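Local coordinates for protein tubulin binding cofactor C (Leishmania major, PDB 5AJ8) that probably acts as a chaperone in tubulin folding and is represented here by its C-terminal domain, a parallel beta-helix, at residues T71-Y76 with D89-G94; Q134-V139 with W153-R158; R97-L102 with R162-V167; A38-P43 with R57-C62. The protein carries 1 engineered substitution. All blocks are in the same frame, centred on the assembly; numbering follows the deposited sequence. Where two conformers were deposited one is given.

Interaction 1: residues T71-Y76 with D89-G94; sequences TNLDMY and DAMRFG. Engineered in segment 71-76: Met75 (natural residue Leu).
Arg92 grips the carboxylate of Asp74 side-on: NE lies 2.8 Å from OD1, and NH2 lies equally close to OD2. Both oxygens stay near the guanidinium plane, although the two planar groups are twisted 36° apart, so OD1 is met from above the carboxylate plane. Arg92 reaches back because its chain bends at chi3 (-59°), and a charged pair suits this partly exposed face. On the reverse face, the engineered selenomethionine Met75 puts its CB over the Phe93 ring, 4.0 Å from the centroid, in a CH-pi contact. Its CG also touches CE of Met91, another selenomethionine. That CE packs against Leu73 CB at 3.5 Å, and these flexible apolar chains run on to Leu65 and Leu67 of strand 64-68, inside the domain. Between the faces the backbones pair in parallel, with Arg92 bonded through N to Leu73 O and through O to Met75 N (2.7 Å), while Gly94 N reaches Met75 O. Lacking a side chain, Gly94 lets the Tyr76 ring settle close beside it, CD2 to CA 4.1 Å. Strands 73-76 and 91-94 thus belong to successive coils of a parallel beta-helix, the fold of C-CAP/cofactor C-like domains.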
loop_
_atom_site.group_PDB
_atom_site.type_symbol
_atom_site.label_atom_id
_atom_site.label_comp_id
_atom_site.label_asym_id
_atom_site.label_seq_id
_atom_site.Cartn_x
_atom_site.Cartn_y
_atom_site.Cartn_z
ATOM N N THR A 71 -6.327 9.409 7.896
ATOM C CA THR A 71 -6.104 9.302 9.333
ATOM C C THR A 71 -6.175 7.836 9.774
ATOM O O THR A 71 -7.020 7.089 9.286
ATOM C CB THR A 71 -7.104 10.197 10.091
ATOM O OG1 THR A 71 -7.089 9.900 11.495
ATOM C CG2 THR A 71 -8.492 10.007 9.550
ATOM N N ASN A 72 -5.251 7.412 10.648
ATOM C CA ASN A 72 -5.257 6.049 11.213
ATOM C C ASN A 72 -5.202 4.954 10.143
ATOM O O ASN A 72 -6.024 4.042 10.122
ATOM C CB ASN A 72 -6.465 5.822 12.145
ATOM C CG ASN A 72 -6.379 6.633 13.422
ATOM O OD1 ASN A 72 -5.803 6.208 14.415
ATOM N ND2 ASN A 72 -6.978 7.781 13.408
ATOM N N LEU A 73 -4.242 5.082 9.233
ATOM C CA LEU A 73 -3.944 4.053 8.223
ATOM C C LEU A 73 -2.688 3.310 8.648
ATOM O O LEU A 73 -1.697 3.936 9.029
ATOM C CB LEU A 73 -3.705 4.672 6.850
ATOM C CG LEU A 73 -4.830 5.357 6.064
ATOM C CD1 LEU A 73 -4.713 5.241 4.567
ATOM C CD2 LEU A 73 -6.195 4.892 6.514
ATOM N N ASP A 74 -2.751 1.975 8.656
ATOM C CA ASP A 74 -1.535 1.171 8.795
ATOM C C ASP A 74 -1.136 0.792 7.378
ATOM O O ASP A 74 -1.894 0.099 6.681
ATOM C CB ASP A 74 -1.734 -0.060 9.676
ATOM C CG ASP A 74 -1.882 0.277 11.166
ATOM O OD1 ASP A 74 -1.588 1.420 11.580
ATOM O OD2 ASP A 74 -2.349 -0.619 11.923
HETATM N N MSE A 75 0.015 1.291 6.930
HETATM C CA MSE A 75 0.460 1.156 5.524
HETATM C C MSE A 75 1.594 0.158 5.436
HETATM O O MSE A 75 2.694 0.427 5.937
HETATM C CB MSE A 75 0.966 2.522 5.010
HETATM C CG MSE A 75 -0.011 3.689 4.960
HETATM SE SE MSE A 75 -1.614 3.277 3.921
HETATM C CE MSE A 75 -0.626 2.853 2.265
ATOM N N TYR A 76 1.364 -0.987 4.781
ATOM C CA TYR A 76 2.387 -2.008 4.559
ATOM C C TYR A 76 2.877 -1.920 3.117
ATOM O O TYR A 76 2.191 -2.334 2.172
ATOM C CB TYR A 76 1.838 -3.404 4.885
ATOM C CG TYR A 76 1.428 -3.555 6.348
ATOM C CD1 TYR A 76 0.155 -3.195 6.786
ATOM C CD2 TYR A 76 2.323 -4.020 7.280
ATOM C CE1 TYR A 76 -0.217 -3.334 8.131
ATOM C CE2 TYR A 76 1.977 -4.161 8.607
ATOM C CZ TYR A 76 0.709 -3.815 9.031
ATOM O OH TYR A 76 0.406 -3.952 10.374
ATOM N N ASP A 89 -2.525 11.963 9.457
ATOM C CA ASP A 89 -2.142 11.835 10.870
ATOM C C ASP A 89 -2.406 10.421 11.322
ATOM O O ASP A 89 -3.266 9.767 10.771
ATOM C CB ASP A 89 -2.930 12.824 11.750
ATOM C CG ASP A 89 -2.360 12.944 13.190
ATOM O OD1 ASP A 89 -1.137 13.125 13.401
ATOM O OD2 ASP A 89 -3.170 12.872 14.135
ATOM N N ALA A 90 -1.657 9.984 12.328
ATOM C CA ALA A 90 -1.760 8.655 12.916
ATOM C C ALA A 90 -1.503 7.621 11.830
ATOM O O ALA A 90 -2.238 6.632 11.696
ATOM C CB ALA A 90 -3.119 8.453 13.610
HETATM N N MSE A 91 -0.448 7.868 11.065
HETATM C CA MSE A 91 -0.031 6.970 9.987
HETATM C C MSE A 91 1.053 6.092 10.551
HETATM O O MSE A 91 1.966 6.575 11.242
HETATM C CB MSE A 91 0.473 7.723 8.775
HETATM C CG MSE A 91 -0.445 8.832 8.246
HETATM SE SE MSE A 91 -2.168 8.126 7.679
HETATM C CE MSE A 91 -1.540 7.345 5.994
ATOM N N ARG A 92 0.960 4.789 10.303
ATOM C CA ARG A 92 2.014 3.871 10.723
ATOM C C ARG A 92 2.451 3.011 9.533
ATOM O O ARG A 92 1.600 2.464 8.808
ATOM C CB ARG A 92 1.518 2.967 11.856
ATOM C CG ARG A 92 0.925 3.749 13.024
ATOM C CD ARG A 92 0.749 2.880 14.262
ATOM N NE ARG A 92 -0.125 1.746 13.978
ATOM C CZ ARG A 92 -0.377 0.767 14.832
ATOM N NH1 ARG A 92 0.197 0.756 16.020
ATOM N NH2 ARG A 92 -1.223 -0.214 14.506
ATOM N N PHE A 93 3.751 2.876 9.361
ATOM C CA PHE A 93 4.336 2.197 8.195
ATOM C C PHE A 93 5.085 0.927 8.513
ATOM O O PHE A 93 5.885 0.858 9.433
ATOM C CB PHE A 93 5.260 3.141 7.426
ATOM C CG PHE A 93 4.524 4.209 6.679
ATOM C CD1 PHE A 93 4.047 5.312 7.332
ATOM C CD2 PHE A 93 4.305 4.086 5.316
ATOM C CE1 PHE A 93 3.366 6.294 6.647
ATOM C CE2 PHE A 93 3.607 5.041 4.619
ATOM C CZ PHE A 93 3.131 6.152 5.285
ATOM N N GLY A 94 4.817 -0.072 7.695
ATOM C CA GLY A 94 5.439 -1.375 7.789
ATOM C C GLY A 94 5.772 -1.875 6.392
ATOM O O GLY A 94 5.491 -1.196 5.387
HETATM O O HOH W 1 -2.599 3.969 11.985
#

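Interaction 2: residues Q134-V139 with W153-R158; sequences QNYVKV and WCVLAR
Val139 covers the indole of Trp153, its CB 3.6 Å from the centroid of the six-membered ring and only 15° off the ring normal, a CH-pi contact made over the middle of the face. Both methyls lie on that same face, CG1 over the five-membered part near Trp153 CG and CD1, CG2 over CE3 at 3.8 Å. A branched valine suits this place because it spreads three carbons over one flat surface. Trp153 turns under it with CG between its own backbone N and carbonyl carbon (chi1 71°), and the two side chains run past each other in opposite directions. The far rim of the indole meets Val137 O near the ring plane, 3.4 Å from CH2. At the pyrrole end a water accepts from Trp153 NE1 (3.1 Å) and donates to Val139 O, which ties the indole N-H to the backbone across the contact. Further along, Val155 divides its methyls, CG2 lying 3.9 Å from Val137 CA and CG1 4.2 Å from Tyr136 CE2. The Tyr136 hydroxyl accepts from Gln134 NE2 within its own segment. Ile85 touches both Val139 and Trp153. Strand 153-155 is the outermost of its sheet, and 134-139 leads into 140-141, the outermost of the other, so this apolar packing belongs to the terminal coil of the parallel beta-helix.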
loop_
_atom_site.group_PDB
_atom_site.type_symbol
_atom_site.label_atom_id
_atom_site.label_comp_id
_atom_site.label_asym_id
_atom_site.label_seq_id
_atom_site.Cartn_x
_atom_site.Cartn_y
_atom_site.Cartn_z
ATOM N N GLN A 134 13.200 -1.257 1.897
ATOM C CA GLN A 134 13.212 -0.487 3.142
ATOM C C GLN A 134 12.815 0.989 2.991
ATOM O O GLN A 134 12.954 1.748 3.931
ATOM C CB GLN A 134 14.577 -0.655 3.861
ATOM C CG GLN A 134 14.866 -2.129 4.269
ATOM C CD GLN A 134 13.780 -2.745 5.186
ATOM O OE1 GLN A 134 13.160 -3.783 4.877
ATOM N NE2 GLN A 134 13.534 -2.084 6.313
ATOM N N ASN A 135 12.279 1.388 1.839
ATOM C CA ASN A 135 11.773 2.754 1.677
ATOM C C ASN A 135 10.592 3.094 2.585
ATOM O O ASN A 135 10.341 4.260 2.856
ATOM C CB ASN A 135 11.400 3.042 0.219
ATOM C CG ASN A 135 12.624 3.227 -0.674
ATOM O OD1 ASN A 135 13.731 3.468 -0.186
ATOM N ND2 ASN A 135 12.430 3.123 -1.975
ATOM N N TYR A 136 9.900 2.089 3.097
ATOM C CA TYR A 136 8.781 2.354 4.008
ATOM C C TYR A 136 9.180 3.022 5.341
ATOM O O TYR A 136 8.321 3.561 6.016
ATOM C CB TYR A 136 7.984 1.071 4.283
ATOM C CG TYR A 136 8.677 0.119 5.185
ATOM C CD1 TYR A 136 9.534 -0.838 4.670
ATOM C CD2 TYR A 136 8.490 0.155 6.555
ATOM C CE1 TYR A 136 10.191 -1.715 5.487
ATOM C CE2 TYR A 136 9.159 -0.738 7.378
ATOM C CZ TYR A 136 9.999 -1.668 6.821
ATOM O OH TYR A 136 10.670 -2.552 7.613
ATOM N N VAL A 137 10.447 2.944 5.753
ATOM C CA VAL A 137 10.854 3.558 7.023
ATOM C C VAL A 137 11.081 5.063 6.865
ATOM O O VAL A 137 11.226 5.743 7.836
ATOM C CB VAL A 137 12.098 2.905 7.691
ATOM C CG1 VAL A 137 11.906 1.400 7.846
ATOM C CG2 VAL A 137 13.384 3.222 6.928
ATOM N N LYS A 138 11.109 5.570 5.636
ATOM C CA LYS A 138 11.273 6.994 5.416
ATOM C C LYS A 138 10.027 7.528 4.700
ATOM O O LYS A 138 9.603 6.988 3.698
ATOM C CB LYS A 138 12.565 7.317 4.673
ATOM C CG LYS A 138 12.707 8.800 4.337
ATOM C CD LYS A 138 14.158 9.212 4.140
ATOM C CE LYS A 138 14.392 10.691 4.432
ATOM N NZ LYS A 138 14.452 11.552 3.213
ATOM N N VAL A 139 9.403 8.541 5.284
ATOM C CA VAL A 139 8.154 9.094 4.761
ATOM C C VAL A 139 8.345 10.589 4.634
ATOM O O VAL A 139 9.023 11.203 5.456
ATOM C CB VAL A 139 6.958 8.747 5.680
ATOM C CG1 VAL A 139 5.701 9.503 5.277
ATOM C CG2 VAL A 139 6.717 7.237 5.672
ATOM N N TRP A 153 3.446 10.476 11.442
ATOM C CA TRP A 153 3.748 9.122 11.031
ATOM C C TRP A 153 4.841 8.478 11.888
ATOM O O TRP A 153 5.620 9.148 12.538
ATOM C CB TRP A 153 4.144 9.099 9.552
ATOM C CG TRP A 153 5.474 9.708 9.267
ATOM C CD1 TRP A 153 5.734 11.006 8.997
ATOM C CD2 TRP A 153 6.730 9.033 9.246
ATOM N NE1 TRP A 153 7.083 11.203 8.809
ATOM C CE2 TRP A 153 7.719 10.000 8.950
ATOM C CE3 TRP A 153 7.119 7.702 9.446
ATOM C CZ2 TRP A 153 9.068 9.686 8.845
ATOM C CZ3 TRP A 153 8.465 7.379 9.312
ATOM C CH2 TRP A 153 9.424 8.369 9.013
ATOM N N CYS A 154 4.864 7.151 11.896
ATOM C CA CYS A 154 5.910 6.397 12.545
ATOM C C CYS A 154 6.029 5.043 11.865
ATOM O O CYS A 154 5.245 4.725 10.959
ATOM C CB CYS A 154 5.629 6.250 14.048
ATOM S SG CYS A 154 4.197 5.238 14.454
ATOM N N VAL A 155 6.987 4.242 12.331
ATOM C CA VAL A 155 7.243 2.900 11.829
ATOM C C VAL A 155 6.687 1.890 12.831
ATOM O O VAL A 155 6.927 1.987 14.019
ATOM C CB VAL A 155 8.756 2.697 11.595
ATOM C CG1 VAL A 155 9.060 1.288 11.089
ATOM C CG2 VAL A 155 9.254 3.744 10.603
ATOM N N LEU A 156 5.893 0.950 12.341
ATOM C CA LEU A 156 5.316 -0.103 13.150
ATOM C C LEU A 156 6.390 -0.927 13.795
ATOM O O LEU A 156 7.410 -1.230 13.166
ATOM C CB LEU A 156 4.491 -1.053 12.275
ATOM C CG LEU A 156 3.152 -0.515 11.772
ATOM C CD1 LEU A 156 2.658 -1.298 10.581
ATOM C CD2 LEU A 156 2.116 -0.555 12.885
ATOM N N ALA A 157 6.161 -1.258 15.065
ATOM C CA ALA A 157 7.017 -2.156 15.797
ATOM C C ALA A 157 6.693 -3.554 15.328
ATOM O O ALA A 157 5.587 -3.812 14.865
ATOM C CB ALA A 157 6.785 -2.013 17.305
ATOM N N ARG A 158 7.670 -4.453 15.446
ATOM C CA ARG A 158 7.509 -5.861 15.067
ATOM C C ARG A 158 6.194 -6.457 15.545
ATOM O O ARG A 158 5.456 -7.039 14.756
ATOM C CB ARG A 158 8.671 -6.698 15.620
ATOM C CG ARG A 158 10.036 -6.331 15.072
ATOM C CD ARG A 158 11.158 -7.051 15.814
ATOM N NE ARG A 158 12.427 -6.374 15.592
ATOM C CZ ARG A 158 12.967 -5.512 16.440
ATOM N NH1 ARG A 158 12.377 -5.243 17.596
ATOM N NH2 ARG A 158 14.110 -4.932 16.137
HETATM O O HOH W 2 8.596 13.519 7.349
#

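Interaction 3: residues R97-L102 with R162-V167; sequences RCWVGL and RASTTV
The Trp99 indole is met at its edge, in its plane, by the carbonyl oxygens of Thr166 and Ser164, while Leu102 N lies over one face, offset toward the rim. NE1 donates to Thr166 O at 2.8 Å with a nearly straight bond (166°), which also lies in the carbonyl plane and fixes the direction of the indole N-H. Its CG is placed anti to the backbone N (chi1 -176°), swinging the indole N-H round to the 162-167 segment. Ser164 O stands 3.5 Å from Trp99 CD1 and accepts from Gly101 N at 2.9 Å. Gly101, bare of side chain, lets the other backbone come close: its CA is 3.4 Å from Thr166 O, a CA-H...O contact. Ser164 N adds a weak bond to Cys98 O. Serine suits its buried place because its OG accepts from Thr166 N (3.2 Å), forming an ST turn, and is also bonded to the hydroxyl of Tyr40. Trp99 meets the rings of Tyr40 and Tyr59 at inclined planes. Between them the two loops lie against strands 38-41 and 56-62, and Leu102 packs on His116 and Trp119 of helix 116-122.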
loop_
_atom_site.group_PDB
_atom_site.type_symbol
_atom_site.label_atom_id
_atom_site.label_comp_id
_atom_site.label_asym_id
_atom_site.label_seq_id
_atom_site.Cartn_x
_atom_site.Cartn_y
_atom_site.Cartn_z
ATOM N N ARG A 97 5.911 -7.318 2.943
ATOM C CA ARG A 97 6.098 -8.718 3.261
ATOM C C ARG A 97 5.144 -9.226 4.387
ATOM O O ARG A 97 4.935 -10.422 4.506
ATOM C CB ARG A 97 7.572 -9.006 3.601
ATOM C CG ARG A 97 8.067 -8.330 4.859
ATOM C CD ARG A 97 9.537 -8.625 5.133
ATOM N NE ARG A 97 10.002 -7.845 6.279
ATOM C CZ ARG A 97 10.749 -6.736 6.226
ATOM N NH1 ARG A 97 11.187 -6.242 5.065
ATOM N NH2 ARG A 97 11.092 -6.114 7.362
ATOM N N CYS A 98 4.566 -8.313 5.186
ATOM C CA CYS A 98 3.525 -8.700 6.151
ATOM C C CYS A 98 2.287 -9.290 5.483
ATOM O O CYS A 98 1.500 -9.953 6.149
ATOM C CB CYS A 98 3.104 -7.505 7.032
ATOM S SG CYS A 98 4.477 -6.937 8.060
ATOM N N TRP A 99 2.065 -9.023 4.193
ATOM C CA TRP A 99 0.994 -9.727 3.498
ATOM C C TRP A 99 1.487 -11.106 3.064
ATOM O O TRP A 99 1.840 -11.313 1.902
ATOM C CB TRP A 99 0.429 -8.923 2.318
ATOM C CG TRP A 99 -0.740 -9.610 1.655
ATOM C CD1 TRP A 99 -1.563 -10.563 2.206
ATOM C CD2 TRP A 99 -1.236 -9.373 0.348
ATOM N NE1 TRP A 99 -2.530 -10.928 1.318
ATOM C CE2 TRP A 99 -2.357 -10.205 0.167
ATOM C CE3 TRP A 99 -0.842 -8.533 -0.703
ATOM C CZ2 TRP A 99 -3.078 -10.227 -1.022
ATOM C CZ3 TRP A 99 -1.584 -8.546 -1.874
ATOM C CH2 TRP A 99 -2.672 -9.378 -2.023
ATOM N N VAL A 100 1.528 -12.021 4.032
ATOM C CA VAL A 100 1.960 -13.392 3.820
ATOM C C VAL A 100 1.077 -14.065 2.780
ATOM O O VAL A 100 1.558 -14.851 1.969
ATOM C CB VAL A 100 1.956 -14.216 5.134
ATOM C CG1 VAL A 100 2.395 -15.654 4.866
ATOM C CG2 VAL A 100 2.891 -13.595 6.180
ATOM N N GLY A 101 -0.208 -13.738 2.766
ATOM C CA GLY A 101 -1.163 -14.354 1.826
ATOM C C GLY A 101 -0.956 -14.078 0.345
ATOM O O GLY A 101 -1.492 -14.795 -0.494
ATOM N N LEU A 102 -0.189 -13.032 0.012
ATOM C CA LEU A 102 0.199 -12.771 -1.365
ATOM C C LEU A 102 0.860 -14.011 -1.980
ATOM O O LEU A 102 0.648 -14.354 -3.154
ATOM C CB LEU A 102 1.164 -11.584 -1.448
ATOM C CG LEU A 102 1.727 -11.283 -2.844
ATOM C CD1 LEU A 102 0.595 -10.945 -3.784
ATOM C CD2 LEU A 102 2.797 -10.186 -2.844
ATOM N N ARG A 162 0.652 -6.526 11.339
ATOM C CA ARG A 162 -0.479 -7.421 11.082
ATOM C C ARG A 162 -0.121 -8.311 9.885
ATOM O O ARG A 162 -0.181 -7.880 8.745
ATOM C CB ARG A 162 -1.725 -6.608 10.810
ATOM C CG ARG A 162 -2.995 -7.375 10.490
ATOM C CD ARG A 162 -4.026 -6.318 10.087
ATOM N NE ARG A 162 -5.360 -6.837 9.818
ATOM C CZ ARG A 162 -5.793 -7.289 8.645
ATOM N NH1 ARG A 162 -4.976 -7.367 7.575
ATOM N NH2 ARG A 162 -7.060 -7.703 8.561
ATOM N N ALA A 163 0.271 -9.539 10.190
ATOM C CA ALA A 163 0.743 -10.495 9.188
ATOM C C ALA A 163 -0.452 -11.244 8.594
ATOM O O ALA A 163 -0.865 -12.261 9.112
ATOM C CB ALA A 163 1.738 -11.461 9.831
ATOM N N SER A 164 -1.034 -10.708 7.530
ATOM C CA SER A 164 -2.290 -11.231 6.987
ATOM C C SER A 164 -2.041 -12.475 6.101
ATOM O O SER A 164 -1.187 -12.444 5.183
ATOM C CB SER A 164 -3.023 -10.149 6.194
ATOM O OG SER A 164 -4.185 -10.644 5.546
ATOM N N THR A 165 -2.820 -13.531 6.369
ATOM C CA THR A 165 -2.799 -14.736 5.550
ATOM C C THR A 165 -3.876 -14.703 4.484
ATOM O O THR A 165 -4.032 -15.655 3.752
ATOM C CB THR A 165 -2.966 -16.002 6.401
ATOM O OG1 THR A 165 -4.197 -15.936 7.126
ATOM C CG2 THR A 165 -1.784 -16.158 7.398
ATOM N N THR A 166 -4.585 -13.582 4.361
ATOM C CA THR A 166 -5.685 -13.460 3.405
ATOM C C THR A 166 -5.226 -13.710 1.959
ATOM O O THR A 166 -4.278 -13.090 1.496
ATOM C CB THR A 166 -6.370 -12.071 3.496
ATOM O OG1 THR A 166 -6.954 -11.905 4.803
ATOM C CG2 THR A 166 -7.473 -11.956 2.477
ATOM N N VAL A 167 -5.906 -14.625 1.263
ATOM C CA VAL A 167 -5.680 -14.857 -0.155
ATOM C C VAL A 167 -6.387 -13.772 -0.992
ATOM O O VAL A 167 -7.510 -13.363 -0.674
ATOM C CB VAL A 167 -6.160 -16.263 -0.580
ATOM C CG1 VAL A 167 -5.919 -16.488 -2.075
ATOM C CG2 VAL A 167 -5.445 -17.334 0.253
#

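Interaction 4: residues A38-P43 with R57-C62; sequences AIYCLP and RVYVAC
Tyr40 and Tyr59 point the same way from neighbouring parallel strands, and matching first torsions (chi1 -63° and -58°) set each CG beside its backbone N. With both rings turned roughly crosswise at chi2, the planes come out almost parallel, 12° apart, but they are slid so far that they barely overlap. Their centroids are 5.0 Å apart, and the touch falls on one margin of each, Tyr40 CE1 to Tyr59 CD1 at 3.5 Å. On the reverse face Ile39 and Val58 also lie side by side, with the extended arm of Ile39 bringing CD1 to 4.1 Å from Val58 CG2. Branched aliphatic chains suit this buried face. Cys41 turns its SG beside its backbone N, so the sulfur rests 4.0 Å from Val60 CB. Just past the end of strand 38-41, Pro43 CB packs against Ala61 CB of the longer strand. Three backbone bonds hold this spacing: Ile39 N to Arg57 O, Tyr59 N to Ile39 O (2.8 Å) and Cys41 N to Tyr59 O. On its other side Tyr59 stacks on Tyr76, continuing the row of rings. Both hydroxyls are satisfied from 162-167, Tyr40 OH by Ser164 OG and Arg162 NH1, Tyr59 OH by Arg162 O. The chemistry implies a division of labour: aliphatic packing on the Ile39 face, and neighbouring aromatic rings on the Tyr40 face, whose hydroxyls bond a covering segment.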
loop_
_atom_site.group_PDB
_atom_site.type_symbol
_atom_site.label_atom_id
_atom_site.label_comp_id
_atom_site.label_asym_id
_atom_site.label_seq_id
_atom_site.Cartn_x
_atom_site.Cartn_y
_atom_site.Cartn_z
ATOM N N ALA A 38 -9.604 -3.628 5.264
ATOM C CA ALA A 38 -8.287 -4.005 4.837
ATOM C C ALA A 38 -8.270 -3.907 3.332
ATOM O O ALA A 38 -9.227 -4.324 2.661
ATOM C CB ALA A 38 -7.966 -5.425 5.284
ATOM N N ILE A 39 -7.183 -3.377 2.794
ATOM C CA ILE A 39 -7.045 -3.188 1.352
ATOM C C ILE A 39 -5.795 -3.931 0.887
ATOM O O ILE A 39 -4.698 -3.597 1.285
ATOM C CB ILE A 39 -6.955 -1.686 1.007
ATOM C CG1 ILE A 39 -8.186 -0.945 1.526
ATOM C CG2 ILE A 39 -6.815 -1.480 -0.495
ATOM C CD1 ILE A 39 -8.127 0.554 1.285
ATOM N N TYR A 40 -5.982 -4.948 0.056
ATOM C CA TYR A 40 -4.895 -5.800 -0.423
ATOM C C TYR A 40 -4.646 -5.515 -1.898
ATOM O O TYR A 40 -5.519 -5.806 -2.726
ATOM C CB TYR A 40 -5.296 -7.256 -0.234
ATOM C CG TYR A 40 -5.496 -7.636 1.203
ATOM C CD1 TYR A 40 -4.411 -7.867 2.023
ATOM C CD2 TYR A 40 -6.771 -7.772 1.740
ATOM C CE1 TYR A 40 -4.588 -8.210 3.333
ATOM C CE2 TYR A 40 -6.954 -8.134 3.045
ATOM C CZ TYR A 40 -5.864 -8.339 3.840
ATOM O OH TYR A 40 -6.033 -8.708 5.136
ATOM N N CYS A 41 -3.492 -4.918 -2.216
ATOM C CA CYS A 41 -3.117 -4.611 -3.591
ATOM C C CYS A 41 -1.990 -5.508 -4.125
ATOM O O CYS A 41 -0.907 -5.599 -3.535
ATOM C CB CYS A 41 -2.664 -3.162 -3.756
ATOM S SG CYS A 41 -3.699 -1.906 -2.958
ATOM N N LEU A 42 -2.244 -6.139 -5.261
ATOM C CA LEU A 42 -1.176 -6.737 -6.033
ATOM C C LEU A 42 -0.247 -5.582 -6.492
ATOM O O LEU A 42 -0.658 -4.424 -6.525
ATOM C CB LEU A 42 -1.735 -7.527 -7.214
ATOM C CG LEU A 42 -2.686 -8.685 -6.883
ATOM C CD1 LEU A 42 -3.148 -9.399 -8.140
ATOM C CD2 LEU A 42 -2.052 -9.677 -5.907
ATOM N N PRO A 43 1.025 -5.887 -6.783
ATOM C CA PRO A 43 1.956 -4.810 -7.149
ATOM C C PRO A 43 1.447 -3.935 -8.295
ATOM O O PRO A 43 0.980 -4.461 -9.271
ATOM C CB PRO A 43 3.244 -5.573 -7.530
ATOM C CG PRO A 43 3.169 -6.841 -6.727
ATOM C CD PRO A 43 1.709 -7.192 -6.686
ATOM N N ARG A 57 -6.264 -0.769 6.903
ATOM C CA ARG A 57 -4.977 -1.453 6.811
ATOM C C ARG A 57 -4.740 -1.714 5.328
ATOM O O ARG A 57 -5.562 -2.367 4.692
ATOM C CB ARG A 57 -5.033 -2.793 7.576
ATOM C CG ARG A 57 -4.665 -2.778 9.034
ATOM C CD ARG A 57 -5.584 -1.909 9.857
ATOM N NE ARG A 57 -7.010 -2.151 9.634
ATOM C CZ ARG A 57 -7.956 -1.281 9.989
ATOM N NH1 ARG A 57 -7.626 -0.128 10.598
ATOM N NH2 ARG A 57 -9.240 -1.568 9.728
ATOM N N VAL A 58 -3.634 -1.209 4.781
ATOM C CA VAL A 58 -3.370 -1.231 3.337
ATOM C C VAL A 58 -2.045 -1.921 3.020
ATOM O O VAL A 58 -1.037 -1.632 3.663
ATOM C CB VAL A 58 -3.332 0.194 2.803
ATOM C CG1 VAL A 58 -3.207 0.238 1.289
ATOM C CG2 VAL A 58 -4.592 0.930 3.242
ATOM N N TYR A 59 -2.071 -2.900 2.102
ATOM C CA TYR A 59 -0.882 -3.635 1.683
ATOM C C TYR A 59 -0.688 -3.309 0.224
ATOM O O TYR A 59 -1.510 -3.672 -0.594
ATOM C CB TYR A 59 -1.061 -5.139 1.887
ATOM C CG TYR A 59 -1.371 -5.538 3.334
ATOM C CD1 TYR A 59 -2.637 -5.409 3.850
ATOM C CD2 TYR A 59 -0.373 -6.011 4.180
ATOM C CE1 TYR A 59 -2.918 -5.739 5.166
ATOM C CE2 TYR A 59 -0.641 -6.343 5.510
ATOM C CZ TYR A 59 -1.926 -6.207 5.996
ATOM O OH TYR A 59 -2.238 -6.573 7.299
ATOM N N VAL A 60 0.371 -2.591 -0.110
ATOM C CA VAL A 60 0.572 -2.119 -1.492
ATOM C C VAL A 60 2.053 -2.071 -1.877
ATOM O O VAL A 60 2.914 -1.632 -1.078
ATOM C CB VAL A 60 -0.069 -0.707 -1.689
ATOM C CG1 VAL A 60 0.503 0.304 -0.714
ATOM C CG2 VAL A 60 0.036 -0.220 -3.124
ATOM N N ALA A 61 2.333 -2.539 -3.087
ATOM C CA ALA A 61 3.596 -2.294 -3.742
ATOM C C ALA A 61 3.351 -1.359 -4.927
ATOM O O ALA A 61 2.375 -1.551 -5.663
ATOM C CB ALA A 61 4.221 -3.602 -4.211
ATOM N N CYS A 62 4.260 -0.403 -5.144
ATOM C CA CYS A 62 4.104 0.602 -6.183
ATOM C C CYS A 62 5.395 1.357 -6.461
ATOM O O CYS A 62 6.371 1.217 -5.729
ATOM C CB CYS A 62 2.986 1.575 -5.808
ATOM S SG CYS A 62 3.212 2.377 -4.202
#

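How the interactions relate
Interactions 4, 1 and 2 follow the chain and step across one parallel sheet, through strands 38-41, 56-62, 73-79, 91-95 and, for interaction 2, 153-155 alone. The centres of 4 and 1 are about 13 Å apart, those of 1 and 2 about 9 Å, and backbone bonds join strands 56-62 with 73-79 and 91-95 with 153-155. Interaction 3 spans the longest separation in sequence, and interaction 2 falls between its two segments along the chain. The centre of interaction 3 is about 10 Å from that of 4, and 3 touches 1 through Tyr76 and Arg162. Segment 162-167 therefore folds back over the tyrosine-bearing face, tying this late part of the chain to earlier coils of the beta-helix.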